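Local coordinates for FMN-dependent nitronate monooxygenase (Shewanella oneidensis, PDB 5LSM), which probably oxidises propionate 3-nitronate with molecular oxygen to 3-oxopropanoate, nitrate and nitrite, using a bound FMN cofactor, at residues 237-242 / 329-334; 26-31 / 245-250; 263-268 / 275-280; 152-157 / 173-178; 280-285 / 317-322. One frame throughout, in Å; residues are numbered along the deposited sequence.

In the fold
Interactions 1 and 4 each reach FMN directly: 237-242 binds its phosphate, and Q175 of interaction 4 lies at its ribityl chain. Their centres are about 19 Å apart. Interaction 2 adjoins interaction 1, with centres about 12 Å apart and packing between them through Y241, L242 and C247. Interaction 3 is a hairpin whose R277 connects it to interaction 4 by a probable hydrogen bond, NE to L177 O, at 2.7 Å. Interaction 5 follows on directly. It shares V280 with interaction 3, their centres lie about 9 Å apart, and I279 N probably bonds L322 O at 2.8 Å. The side chains of C247, R277 and L322 lie about 8, 7 and 8 Å from FMN.

Interaction 1: residues 237-242 / 329-334; sequences VGTAYL and SGCRAI. With FMN (flavin mononucleotide), chain I.
C331 places SG against T239, 3.2 Å from T239 O and 3.9 Å from T239 CG2, and this is the close-packed end of the contact. Beside it, A240 CB rests 3.9 Å from G330 O, and the CA atoms of A240 and C331 are 4.2 Å apart. T239 divides its two branches: CG2 stands anti to the backbone N and meets the thiol, while OG1, beside that N (chi1 -62°), donates to FMN O3P at 2.6 Å. OG1 is also hydrogen-bonded to G325 N. The phosphate is gripped further by G238 N, 2.7 Å from FMN O1P, and by T239 N, 3.1 Å from FMN O3P.

Toward R332 the contact is looser. Here the two backbones are linked through a water that donates to A240 O and accepts from R332 N at 3.0 Å. The exposed R332 side chain leads away, with one face of its guanidinium lying under I334 CD1.

Within this contact the phosphate is therefore met by neutral donors, two backbone N-H groups and a hydroxyl. The 329-334 segment meets no phosphate oxygen itself; it backs the phosphate-binding turn through sulfur, methyl and carbonyl packing and one water bridge.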
# COMPACT_ATOMS: atom_id res chain seq x y z
N VAL A 237 1.75 11.00 -12.57
CA VAL A 237 1.79 11.82 -11.39
C VAL A 237 0.50 12.62 -11.31
O VAL A 237 0.18 13.35 -12.25
CB VAL A 237 2.98 12.77 -11.44
CG1 VAL A 237 2.94 13.75 -10.27
CG2 VAL A 237 4.26 11.98 -11.43
N GLY A 238 -0.21 12.47 -10.19
CA GLY A 238 -1.52 13.11 -9.99
C GLY A 238 -1.52 14.13 -8.86
O GLY A 238 -1.52 15.34 -9.10
N THR A 239 -1.50 13.64 -7.63
CA THR A 239 -1.67 14.48 -6.45
C THR A 239 -0.71 15.68 -6.40
O THR A 239 -1.09 16.75 -5.93
CB THR A 239 -1.52 13.63 -5.20
OG1 THR A 239 -2.55 12.64 -5.18
CG2 THR A 239 -1.62 14.48 -3.95
N ALA A 240 0.51 15.53 -6.91
CA ALA A 240 1.53 16.56 -6.76
C ALA A 240 1.36 17.75 -7.72
O ALA A 240 1.97 18.79 -7.51
CB ALA A 240 2.93 15.96 -6.90
N TYR A 241 0.48 17.63 -8.71
CA TYR A 241 0.07 18.79 -9.51
C TYR A 241 -1.09 19.63 -8.93
O TYR A 241 -1.44 20.66 -9.49
CB TYR A 241 -0.32 18.35 -10.93
CG TYR A 241 0.85 17.97 -11.79
CD1 TYR A 241 1.68 18.93 -12.31
CD2 TYR A 241 1.10 16.62 -12.12
CE1 TYR A 241 2.75 18.59 -13.14
CE2 TYR A 241 2.12 16.27 -12.99
CZ TYR A 241 2.95 17.26 -13.49
OH TYR A 241 4.00 16.95 -14.32
N LEU A 242 -1.72 19.17 -7.84
CA LEU A 242 -3.04 19.70 -7.45
C LEU A 242 -3.02 21.12 -6.88
O LEU A 242 -4.08 21.73 -6.71
CB LEU A 242 -3.72 18.78 -6.43
CG LEU A 242 -4.24 17.44 -6.96
CD1 LEU A 242 -4.72 16.58 -5.79
CD2 LEU A 242 -5.34 17.64 -7.99
N SER A 329 3.10 15.29 0.25
CA SER A 329 4.22 16.18 0.56
C SER A 329 4.85 16.84 -0.68
O SER A 329 5.76 17.65 -0.55
CB SER A 329 5.30 15.40 1.31
OG SER A 329 6.02 14.56 0.43
N GLY A 330 4.43 16.44 -1.88
CA GLY A 330 5.06 16.94 -3.12
C GLY A 330 4.31 18.08 -3.79
O GLY A 330 4.78 18.64 -4.80
N CYS A 331 3.14 18.42 -3.26
CA CYS A 331 2.32 19.48 -3.81
C CYS A 331 3.00 20.80 -3.55
O CYS A 331 3.51 21.03 -2.47
CB CYS A 331 0.91 19.49 -3.19
SG CYS A 331 0.10 17.88 -3.15
N ARG A 332 3.06 21.63 -4.58
CA ARG A 332 3.73 22.92 -4.53
C ARG A 332 2.95 23.89 -5.41
O ARG A 332 2.46 23.51 -6.49
CB ARG A 332 5.15 22.80 -5.06
CG ARG A 332 6.08 21.88 -4.27
CD ARG A 332 7.46 21.81 -4.93
NE ARG A 332 8.12 23.12 -4.97
CZ ARG A 332 9.33 23.34 -5.50
NH1 ARG A 332 10.04 22.36 -6.02
NH2 ARG A 332 9.83 24.57 -5.50
N ALA A 333 2.83 25.13 -4.99
CA ALA A 333 2.12 26.14 -5.77
C ALA A 333 3.07 26.86 -6.74
O ALA A 333 3.23 28.07 -6.67
CB ALA A 333 1.42 27.15 -4.85
N ILE A 334 3.72 26.10 -7.62
CA ILE A 334 4.52 26.67 -8.69
C ILE A 334 4.03 26.20 -10.05
O ILE A 334 3.29 25.24 -10.13
CB ILE A 334 6.00 26.31 -8.52
CG1 ILE A 334 6.19 24.80 -8.49
CG2 ILE A 334 6.56 26.96 -7.26
CD1 ILE A 334 7.57 24.38 -8.88
N1 FMN I . -7.58 8.49 -13.32
C2 FMN I . -8.33 8.40 -14.45
O2 FMN I . -8.13 7.44 -15.24
N3 FMN I . -9.30 9.29 -14.75
C4 FMN I . -9.57 10.33 -13.95
O4 FMN I . -10.47 11.14 -14.22
C4A FMN I . -8.80 10.48 -12.70
N5 FMN I . -9.02 11.51 -11.88
C5A FMN I . -8.29 11.70 -10.78
C6 FMN I . -8.56 12.82 -10.00
C7 FMN I . -7.83 13.08 -8.86
C7M FMN I . -8.19 14.29 -8.03
C8 FMN I . -6.74 12.14 -8.46
C8M FMN I . -5.95 12.42 -7.20
C9 FMN I . -6.46 11.01 -9.24
C9A FMN I . -7.20 10.74 -10.40
N10 FMN I . -6.94 9.64 -11.27
C10 FMN I . -7.75 9.48 -12.42
C1' FMN I . -5.92 8.62 -10.98
C2' FMN I . -4.56 9.01 -11.54
O2' FMN I . -4.53 8.70 -12.94
C3' FMN I . -3.43 8.26 -10.82
O3' FMN I . -3.76 6.87 -10.72
C4' FMN I . -3.16 8.75 -9.39
O4' FMN I . -3.33 10.17 -9.24
C5' FMN I . -1.75 8.34 -9.01
O5' FMN I . -1.48 8.59 -7.63
P FMN I . -1.01 10.02 -7.06
O1P FMN I . -0.15 10.67 -8.12
O2P FMN I . -0.25 9.63 -5.82
O3P FMN I . -2.30 10.71 -6.83
O HOH W 1 1.13 21.05 -6.82

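Interaction 2: residues 26-31 / 245-250; sequences SALAIA and PECNTS
E246 lays its aliphatic part over the first turns of helix 26-35. Its CB is 3.7 Å from L28 CA and 3.9 Å from L28 CD1, and its CG is 3.6 Å from A27 O and 4.1 Å from A31 CB. A27 and A31 are one helical turn apart, joined by the bond from A31 N to A27 O, so the methylene of E246 spans a turn. The side chains of L28 and E246 cross at about a right angle.

The glutamate chain bends at chi2 (82°), which carries the carboxylate off the helix while leaving the methylenes on it. Its polar end has a partner outside the two segments: OE1 accepts a hydrogen bond from A336 N at the start of helix 336-342.

L28 supplies the second half of the contact. With CG anti to its backbone N (chi1 180°), it spreads its two methyls over successive residues of the loop, CD1 to E246 CB and CD2 to C247 SG at 3.8 Å. The sulfur is buried, and L28 also touches Y241, so this leucine carries the helix onto the loop at E246, C247 and Y241. The following residue, N248, is tied by a backbone hydrogen bond to V23, in the loop ahead of the helix.

No hydrogen bond crosses between the two segments. Their adhesion is thus dispersive, made by methylenes, methyls and a sulfur, whereas the charge of E246 is spent on a backbone N-H at a helix start, where the helix dipole would probably favour it.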
# COMPACT_ATOMS: atom_id res chain seq x y z
N SER A 26 -7.56 21.78 -20.05
CA SER A 26 -6.56 22.09 -21.05
C SER A 26 -5.30 22.79 -20.53
O SER A 26 -4.19 22.54 -21.03
CB SER A 26 -7.18 22.94 -22.16
OG SER A 26 -7.99 23.99 -21.64
N ALA A 27 -5.47 23.72 -19.59
CA ALA A 27 -4.32 24.57 -19.20
C ALA A 27 -3.19 23.76 -18.53
O ALA A 27 -1.99 24.04 -18.75
CB ALA A 27 -4.77 25.73 -18.33
N LEU A 28 -3.56 22.71 -17.79
CA LEU A 28 -2.56 21.84 -17.16
C LEU A 28 -1.98 20.85 -18.19
O LEU A 28 -0.76 20.65 -18.27
CB LEU A 28 -3.16 21.09 -15.96
CG LEU A 28 -2.20 20.15 -15.24
CD1 LEU A 28 -1.08 20.94 -14.60
CD2 LEU A 28 -2.91 19.28 -14.22
N ALA A 29 -2.86 20.26 -18.99
CA ALA A 29 -2.40 19.42 -20.09
C ALA A 29 -1.42 20.17 -21.03
O ALA A 29 -0.34 19.68 -21.31
CB ALA A 29 -3.58 18.86 -20.87
N ILE A 30 -1.78 21.38 -21.43
CA ILE A 30 -0.90 22.20 -22.28
C ILE A 30 0.46 22.38 -21.62
O ILE A 30 1.50 22.20 -22.25
CB ILE A 30 -1.51 23.61 -22.51
CG1 ILE A 30 -2.74 23.53 -23.44
CG2 ILE A 30 -0.47 24.57 -23.09
CD1 ILE A 30 -3.67 24.72 -23.31
N ALA A 31 0.46 22.78 -20.35
CA ALA A 31 1.69 23.17 -19.69
C ALA A 31 2.65 21.99 -19.57
O ALA A 31 3.85 22.14 -19.76
CB ALA A 31 1.40 23.77 -18.31
N PRO A 245 -0.99 26.39 -10.32
CA PRO A 245 -1.97 27.39 -10.79
C PRO A 245 -2.76 26.95 -12.02
O PRO A 245 -3.82 27.50 -12.29
CB PRO A 245 -1.11 28.63 -11.12
CG PRO A 245 0.28 28.13 -11.24
CD PRO A 245 0.40 26.88 -10.42
N GLU A 246 -2.25 25.97 -12.77
CA GLU A 246 -2.96 25.49 -13.96
C GLU A 246 -4.14 24.59 -13.57
O GLU A 246 -5.09 24.45 -14.32
CB GLU A 246 -2.01 24.76 -14.91
CG GLU A 246 -1.03 25.66 -15.65
CD GLU A 246 0.20 26.04 -14.82
OE1 GLU A 246 0.36 25.51 -13.69
OE2 GLU A 246 1.00 26.87 -15.30
N CYS A 247 -4.08 24.05 -12.37
CA CYS A 247 -5.14 23.22 -11.82
C CYS A 247 -6.33 24.04 -11.32
O CYS A 247 -6.16 25.07 -10.68
CB CYS A 247 -4.60 22.43 -10.65
SG CYS A 247 -4.38 20.71 -11.00
N ASN A 248 -7.53 23.53 -11.55
CA ASN A 248 -8.76 24.20 -11.13
C ASN A 248 -9.21 23.67 -9.77
O ASN A 248 -10.35 23.84 -9.39
CB ASN A 248 -9.88 23.97 -12.16
CG ASN A 248 -9.38 24.10 -13.61
OD1 ASN A 248 -9.21 23.09 -14.31
ND2 ASN A 248 -9.15 25.34 -14.06
N THR A 249 -8.29 23.08 -9.01
CA THR A 249 -8.58 22.54 -7.70
C THR A 249 -9.19 23.63 -6.81
O THR A 249 -8.68 24.75 -6.74
CB THR A 249 -7.31 21.90 -7.04
N SER A 250 -10.33 23.32 -6.20
CA SER A 250 -11.07 24.28 -5.40
C SER A 250 -10.31 24.73 -4.15
O SER A 250 -9.44 24.02 -3.63
CB SER A 250 -12.42 23.69 -4.99
OG SER A 250 -12.28 22.52 -4.20

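Interaction 3: residues 263-268 / 275-280; sequences QHTALT and PARGIV
R277 CB lies 3.9 Å from L267 CD2, and from there the side chain runs across T265 at about a right angle. CG passes 3.8 Å from T265 CB, and CD comes within 3.5 Å of T265 OG1. The chain then bends at chi3 (-68°). NE turns to the backbone, donating to L177 O outside the hairpin. NH1 comes back to T265 OG1 at 3.0 Å, with the hydroxyl 11° out of the guanidinium plane, while NH2 stays near L267 CG. NE and NH1 are thus held by bonds to L177 O and T265 OG1, and L267 CD2 lies over one face of the guanidinium, toward the NH2 side.

In the backbone pairing, A266 and G278, and T268 and A276, form hydrogen-bonded pairs, the shortest bond being T268 N to A276 O at 2.8 Å. V280 N reaches H264 O at 3.0 Å to close the far end. There V280 CG2 stands over the H264 ring in a CH-pi contact, 3.7 Å from the centroid and 6° off the normal, and H264 NE2 is hydrogen-bonded to T192 OG1 of the second subunit.

The two segments form an antiparallel beta hairpin. Strand 276-279 is its inner strand, flanked by 265-268 and by the short strand 181-182, and it leads directly into helix 282-287, while the H264 end faces the second subunit.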
# COMPACT_ATOMS: atom_id res chain seq x y z
N GLN A 263 -2.67 14.06 5.45
CA GLN A 263 -1.91 12.83 5.70
C GLN A 263 -2.76 11.58 5.90
O GLN A 263 -2.28 10.48 5.63
CB GLN A 263 -0.98 13.00 6.90
CG GLN A 263 0.22 13.90 6.63
CD GLN A 263 0.91 14.37 7.91
OE1 GLN A 263 0.66 15.48 8.39
NE2 GLN A 263 1.76 13.51 8.48
N HIS A 264 -3.99 11.74 6.40
CA HIS A 264 -4.88 10.58 6.61
C HIS A 264 -5.91 10.44 5.48
O HIS A 264 -6.84 11.25 5.39
CB HIS A 264 -5.60 10.68 7.96
CG HIS A 264 -6.45 9.49 8.28
ND1 HIS A 264 -7.43 9.51 9.25
CD2 HIS A 264 -6.43 8.22 7.79
CE1 HIS A 264 -8.02 8.32 9.31
NE2 HIS A 264 -7.42 7.52 8.44
N THR A 265 -5.72 9.43 4.63
CA THR A 265 -6.64 9.19 3.53
C THR A 265 -7.22 7.81 3.67
O THR A 265 -6.76 7.04 4.50
CB THR A 265 -5.95 9.28 2.15
OG1 THR A 265 -4.93 8.28 2.06
CG2 THR A 265 -5.35 10.63 1.95
N ALA A 266 -8.28 7.52 2.91
CA ALA A 266 -8.83 6.18 2.89
C ALA A 266 -9.68 5.93 1.66
O ALA A 266 -10.20 6.86 1.04
CB ALA A 266 -9.64 5.90 4.15
N LEU A 267 -9.82 4.67 1.32
CA LEU A 267 -10.70 4.28 0.23
C LEU A 267 -12.15 4.42 0.69
O LEU A 267 -12.49 3.97 1.78
CB LEU A 267 -10.41 2.84 -0.18
CG LEU A 267 -9.00 2.57 -0.67
CD1 LEU A 267 -8.84 1.09 -1.00
CD2 LEU A 267 -8.71 3.42 -1.89
N THR A 268 -12.96 5.12 -0.11
CA THR A 268 -14.37 5.35 0.19
C THR A 268 -15.21 5.20 -1.08
O THR A 268 -14.79 5.63 -2.15
CB THR A 268 -14.61 6.76 0.77
OG1 THR A 268 -16.00 6.99 0.92
CG2 THR A 268 -14.05 7.84 -0.12
N PRO A 275 -14.86 2.45 -5.00
CA PRO A 275 -13.72 2.79 -4.13
C PRO A 275 -12.82 3.89 -4.72
O PRO A 275 -12.31 3.73 -5.83
CB PRO A 275 -12.95 1.49 -4.03
CG PRO A 275 -13.92 0.43 -4.34
CD PRO A 275 -14.91 1.02 -5.31
N ALA A 276 -12.66 4.99 -3.99
CA ALA A 276 -11.73 6.04 -4.37
C ALA A 276 -11.02 6.59 -3.13
O ALA A 276 -11.62 6.63 -2.04
CB ALA A 276 -12.48 7.16 -5.08
N ARG A 277 -9.76 7.01 -3.30
CA ARG A 277 -8.96 7.48 -2.16
C ARG A 277 -9.07 8.99 -2.02
O ARG A 277 -8.76 9.75 -2.96
CB ARG A 277 -7.49 7.08 -2.29
CG ARG A 277 -6.62 7.51 -1.10
CD ARG A 277 -5.14 7.07 -1.24
NE ARG A 277 -5.01 5.61 -1.14
CZ ARG A 277 -5.13 4.90 -0.02
NH1 ARG A 277 -5.30 5.49 1.15
NH2 ARG A 277 -5.09 3.58 -0.08
N GLY A 278 -9.46 9.44 -0.83
CA GLY A 278 -9.54 10.86 -0.54
C GLY A 278 -9.24 11.18 0.90
O GLY A 278 -9.36 10.33 1.75
N ILE A 279 -8.83 12.42 1.17
CA ILE A 279 -8.63 12.87 2.53
C ILE A 279 -9.86 12.55 3.38
O ILE A 279 -10.99 12.66 2.89
CB ILE A 279 -8.33 14.38 2.58
CG1 ILE A 279 -7.00 14.67 1.87
CG2 ILE A 279 -8.23 14.84 4.03
CD1 ILE A 279 -6.86 16.09 1.41
N VAL A 280 -9.64 12.05 4.60
CA VAL A 280 -10.73 11.52 5.43
C VAL A 280 -11.51 12.69 6.01
O VAL A 280 -10.91 13.60 6.57
CB VAL A 280 -10.21 10.62 6.59
CG1 VAL A 280 -11.28 10.41 7.66
CG2 VAL A 280 -9.75 9.27 6.05

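Interaction 4: residues 152-157 / 173-178; sequences ISTATT and IAQGLE
I173 O accepts from A155 N at 2.7 Å, with the N-H pointing almost straight at it (165°), and it also receives a CA-H contact from T154. The same pattern recurs at A155 O, which takes Q175 N at 3.2 Å and a CA-H contact from A174. With I173 N to S153 O at 2.8 Å, these three bonds set the parallel register of T154 beside I173 and A155 beside A174.

On the face bearing T154 and I173, the two side chains cross obliquely, T154 OG1 lying 3.6 Å from I173 CB. I152 CD1 meets I173 CD1 at 3.7 Å, an apolar contact next to it.

Q175 is packed closely. Its CG stands between the backbone N and the carbonyl carbon (chi1 59°); with the bend at chi2, this sets the side chain across T154 and alongside T156: CG is 3.3 Å from T154 CG2, and OE1 is 3.3 Å from T156 CG2. OE1 accepts from G184 N, and NE2 makes a weak hydrogen bond to FMN O3', so both ends of the amide are held and its flip is disfavoured. An alanine here is likely to leave G184 N without its acceptor and the ribityl chain without this donor, with a gap beside the T154 and T156 methyls.

Strand 150-155, helix 158-166 and strand 171-175 make a beta-alpha-beta crossover. It belongs to an eight-stranded parallel sheet consistent with a TIM barrel, in which Q175, at a strand's C-terminal end, lines the flavin site as cofactor-binding residues do in that fold.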
# COMPACT_ATOMS: atom_id res chain seq x y z
N ILE A 152 -3.54 3.12 -23.65
CA ILE A 152 -3.12 2.66 -22.33
C ILE A 152 -4.30 2.53 -21.35
O ILE A 152 -5.35 3.17 -21.54
CB ILE A 152 -2.07 3.60 -21.71
CG1 ILE A 152 -2.67 4.97 -21.42
CG2 ILE A 152 -0.88 3.75 -22.64
CD1 ILE A 152 -1.72 5.89 -20.70
N SER A 153 -4.14 1.70 -20.31
CA SER A 153 -5.18 1.49 -19.30
C SER A 153 -4.58 1.11 -17.97
O SER A 153 -3.39 0.83 -17.87
CB SER A 153 -6.18 0.43 -19.73
OG SER A 153 -7.14 0.21 -18.69
N THR A 154 -5.41 1.15 -16.93
CA THR A 154 -4.92 0.99 -15.57
C THR A 154 -5.08 -0.48 -15.10
O THR A 154 -6.10 -1.11 -15.34
CB THR A 154 -5.60 2.00 -14.60
OG1 THR A 154 -4.99 3.30 -14.74
CG2 THR A 154 -5.46 1.56 -13.16
N ALA A 155 -4.03 -1.04 -14.52
CA ALA A 155 -4.08 -2.35 -13.87
C ALA A 155 -3.81 -2.18 -12.39
O ALA A 155 -2.85 -1.50 -12.02
CB ALA A 155 -3.02 -3.25 -14.46
N THR A 156 -4.64 -2.80 -11.55
CA THR A 156 -4.39 -2.85 -10.10
C THR A 156 -3.95 -4.21 -9.60
O THR A 156 -3.72 -4.38 -8.40
CB THR A 156 -5.62 -2.43 -9.27
OG1 THR A 156 -6.67 -3.40 -9.42
CG2 THR A 156 -6.10 -1.03 -9.67
N THR A 157 -3.82 -5.18 -10.50
CA THR A 157 -3.26 -6.47 -10.17
C THR A 157 -2.49 -7.00 -11.39
O THR A 157 -2.63 -6.48 -12.50
CB THR A 157 -4.36 -7.51 -9.85
OG1 THR A 157 -5.21 -7.66 -11.00
CG2 THR A 157 -5.18 -7.09 -8.64
N ILE A 173 -0.79 1.11 -17.00
CA ILE A 173 -0.56 1.95 -15.81
C ILE A 173 -0.76 1.09 -14.56
O ILE A 173 -1.87 0.62 -14.29
CB ILE A 173 -1.52 3.16 -15.75
CG1 ILE A 173 -1.44 4.02 -17.02
CG2 ILE A 173 -1.19 4.03 -14.55
CD1 ILE A 173 -2.71 4.82 -17.29
N ALA A 174 0.32 0.86 -13.82
CA ALA A 174 0.24 0.12 -12.56
C ALA A 174 -0.07 1.07 -11.42
O ALA A 174 0.84 1.76 -10.95
CB ALA A 174 1.59 -0.55 -12.29
N GLN A 175 -1.33 1.17 -10.99
CA GLN A 175 -1.62 2.06 -9.82
C GLN A 175 -1.69 1.33 -8.51
O GLN A 175 -2.61 0.57 -8.26
CB GLN A 175 -2.85 2.97 -9.97
CG GLN A 175 -4.13 2.25 -10.20
CD GLN A 175 -5.35 2.93 -9.60
OE1 GLN A 175 -6.34 2.27 -9.38
NE2 GLN A 175 -5.29 4.23 -9.38
N GLY A 176 -0.68 1.59 -7.68
CA GLY A 176 -0.68 1.14 -6.31
C GLY A 176 -1.80 1.76 -5.52
O GLY A 176 -2.30 2.82 -5.86
N LEU A 177 -2.14 1.10 -4.41
CA LEU A 177 -3.13 1.60 -3.47
C LEU A 177 -2.85 3.00 -2.96
O LEU A 177 -3.76 3.65 -2.46
CB LEU A 177 -3.27 0.63 -2.27
CG LEU A 177 -4.07 -0.66 -2.48
CD1 LEU A 177 -4.06 -1.50 -1.22
CD2 LEU A 177 -5.50 -0.34 -2.87
N GLU A 178 -1.60 3.46 -3.04
CA GLU A 178 -1.23 4.82 -2.61
C GLU A 178 -1.91 5.91 -3.46
O GLU A 178 -2.03 7.07 -3.04
CB GLU A 178 0.30 5.00 -2.68
CG GLU A 178 1.11 4.26 -1.61
CD GLU A 178 1.64 2.88 -2.03
OE1 GLU A 178 1.01 2.18 -2.88
OE2 GLU A 178 2.71 2.47 -1.49

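Interaction 5: residues 280-285 / 317-322; sequences VNRFMA and WDFSPL
N281 CG is set between its own backbone N and carbonyl carbon (chi1 54°), which brings the carboxamide over the 317-322 loop, while F283 CG, anti to its backbone N (chi1 -174°), swings its ring against F319. The amide works at both ends. ND2 makes a weak hydrogen bond to S320 O at 2.8 Å, and OD1 accepts from M284 N at 3.2 Å, capping the helix as N-cap. A leucine in place of N281 would probably leave M284 N without its cap and S320 O without this donor.

D318 O lies close to the helix start, 3.2 Å from F283 CB and in a weak bond with F283 N at 3.3 Å. The phenyl rings meet obliquely, centroids 5.2 Å apart and planes at 36°, with F319 CD1 over one face of F283. R282, extended from CG to NE, crosses D318 obliquely, its guanidinium plane perpendicular to the carboxylate; CD is 3.6 Å from D318 OD2, but NH1 stays 4.2 Å from that oxygen, beyond salt-bridge range. Its charge has firmer partners in salt bridges to E96 and E286.

The contact joins the start of helix 282-287 to the loop after helix 301-313. F319 packs on L307 and A311 of helix 301-313 and makes an edge-to-face contact with Y93 of helix 91-97, W317 packs on helix 251-258, and L322 is bonded through its backbone to I279 of strand 276-279.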
# COMPACT_ATOMS: atom_id res chain seq x y z
N VAL A 280 -9.64 12.05 4.60
CA VAL A 280 -10.73 11.52 5.43
C VAL A 280 -11.51 12.69 6.01
O VAL A 280 -10.91 13.60 6.57
CB VAL A 280 -10.21 10.62 6.59
CG1 VAL A 280 -11.28 10.41 7.66
CG2 VAL A 280 -9.75 9.27 6.05
N ASN A 281 -12.83 12.67 5.81
CA ASN A 281 -13.71 13.71 6.33
C ASN A 281 -14.87 13.13 7.18
O ASN A 281 -14.92 11.92 7.44
CB ASN A 281 -14.22 14.63 5.20
CG ASN A 281 -14.89 13.87 4.05
OD1 ASN A 281 -15.52 12.86 4.23
ND2 ASN A 281 -14.82 14.45 2.87
N ARG A 282 -15.73 14.01 7.69
CA ARG A 282 -16.80 13.62 8.61
C ARG A 282 -17.69 12.56 7.96
O ARG A 282 -18.04 11.55 8.59
CB ARG A 282 -17.64 14.84 9.01
CG ARG A 282 -18.84 14.54 9.92
CD ARG A 282 -19.75 15.76 10.03
NE ARG A 282 -21.05 15.47 10.63
CZ ARG A 282 -22.12 16.27 10.54
NH1 ARG A 282 -22.04 17.43 9.89
NH2 ARG A 282 -23.28 15.90 11.08
N PHE A 283 -18.07 12.82 6.72
CA PHE A 283 -18.98 11.94 6.00
C PHE A 283 -18.37 10.52 5.95
O PHE A 283 -19.03 9.55 6.33
CB PHE A 283 -19.27 12.51 4.60
CG PHE A 283 -20.30 11.75 3.81
CD1 PHE A 283 -21.46 11.28 4.41
CD2 PHE A 283 -20.12 11.53 2.46
CE1 PHE A 283 -22.41 10.58 3.68
CE2 PHE A 283 -21.04 10.81 1.73
CZ PHE A 283 -22.18 10.33 2.34
N MET A 284 -17.08 10.43 5.65
CA MET A 284 -16.43 9.12 5.58
C MET A 284 -16.32 8.49 6.97
O MET A 284 -16.56 7.29 7.12
CB MET A 284 -15.04 9.23 4.96
CG MET A 284 -15.02 9.71 3.52
SD MET A 284 -13.34 10.20 3.07
CE MET A 284 -13.66 11.61 2.01
N ALA A 285 -15.96 9.29 7.97
CA ALA A 285 -15.83 8.77 9.34
C ALA A 285 -17.17 8.26 9.91
O ALA A 285 -17.19 7.25 10.61
CB ALA A 285 -15.23 9.81 10.25
N TRP A 317 -15.34 21.17 4.64
CA TRP A 317 -15.01 20.16 3.65
C TRP A 317 -15.64 18.79 3.97
O TRP A 317 -15.31 17.80 3.32
CB TRP A 317 -13.48 20.08 3.41
CG TRP A 317 -12.59 19.65 4.57
CD1 TRP A 317 -12.69 18.51 5.30
CD2 TRP A 317 -11.36 20.27 4.98
NE1 TRP A 317 -11.64 18.41 6.19
CE2 TRP A 317 -10.80 19.47 6.00
CE3 TRP A 317 -10.68 21.43 4.61
CZ2 TRP A 317 -9.63 19.82 6.67
CZ3 TRP A 317 -9.52 21.78 5.29
CH2 TRP A 317 -9.01 20.97 6.30
N ASP A 318 -16.66 18.80 4.83
CA ASP A 318 -17.23 17.58 5.43
C ASP A 318 -17.90 16.64 4.42
O ASP A 318 -18.03 15.46 4.68
CB ASP A 318 -18.25 17.94 6.54
CG ASP A 318 -17.61 18.68 7.74
OD1 ASP A 318 -16.44 19.11 7.64
OD2 ASP A 318 -18.30 18.86 8.78
N PHE A 319 -18.35 17.16 3.28
CA PHE A 319 -19.06 16.33 2.31
C PHE A 319 -18.42 16.41 0.92
O PHE A 319 -19.10 16.28 -0.09
CB PHE A 319 -20.55 16.71 2.26
CG PHE A 319 -21.30 16.35 3.51
CD1 PHE A 319 -21.89 15.10 3.64
CD2 PHE A 319 -21.32 17.20 4.60
CE1 PHE A 319 -22.52 14.73 4.81
CE2 PHE A 319 -21.94 16.84 5.78
CZ PHE A 319 -22.55 15.61 5.88
N SER A 320 -17.10 16.61 0.88
CA SER A 320 -16.40 16.76 -0.39
C SER A 320 -15.58 15.50 -0.73
O SER A 320 -14.99 14.89 0.15
CB SER A 320 -15.48 17.98 -0.34
OG SER A 320 -16.22 19.18 -0.20
N PRO A 321 -15.55 15.12 -2.01
CA PRO A 321 -14.58 14.15 -2.49
C PRO A 321 -13.18 14.78 -2.65
O PRO A 321 -12.90 15.45 -3.64
CB PRO A 321 -15.15 13.73 -3.85
CG PRO A 321 -15.83 14.96 -4.34
CD PRO A 321 -16.44 15.58 -3.10
N LEU A 322 -12.34 14.58 -1.65
CA LEU A 322 -11.07 15.25 -1.58
C LEU A 322 -10.00 14.29 -2.07
O LEU A 322 -9.21 13.77 -1.30
CB LEU A 322 -10.79 15.66 -0.14
CG LEU A 322 -11.74 16.66 0.52
CD1 LEU A 322 -11.48 16.69 2.02
CD2 LEU A 322 -11.51 18.04 -0.07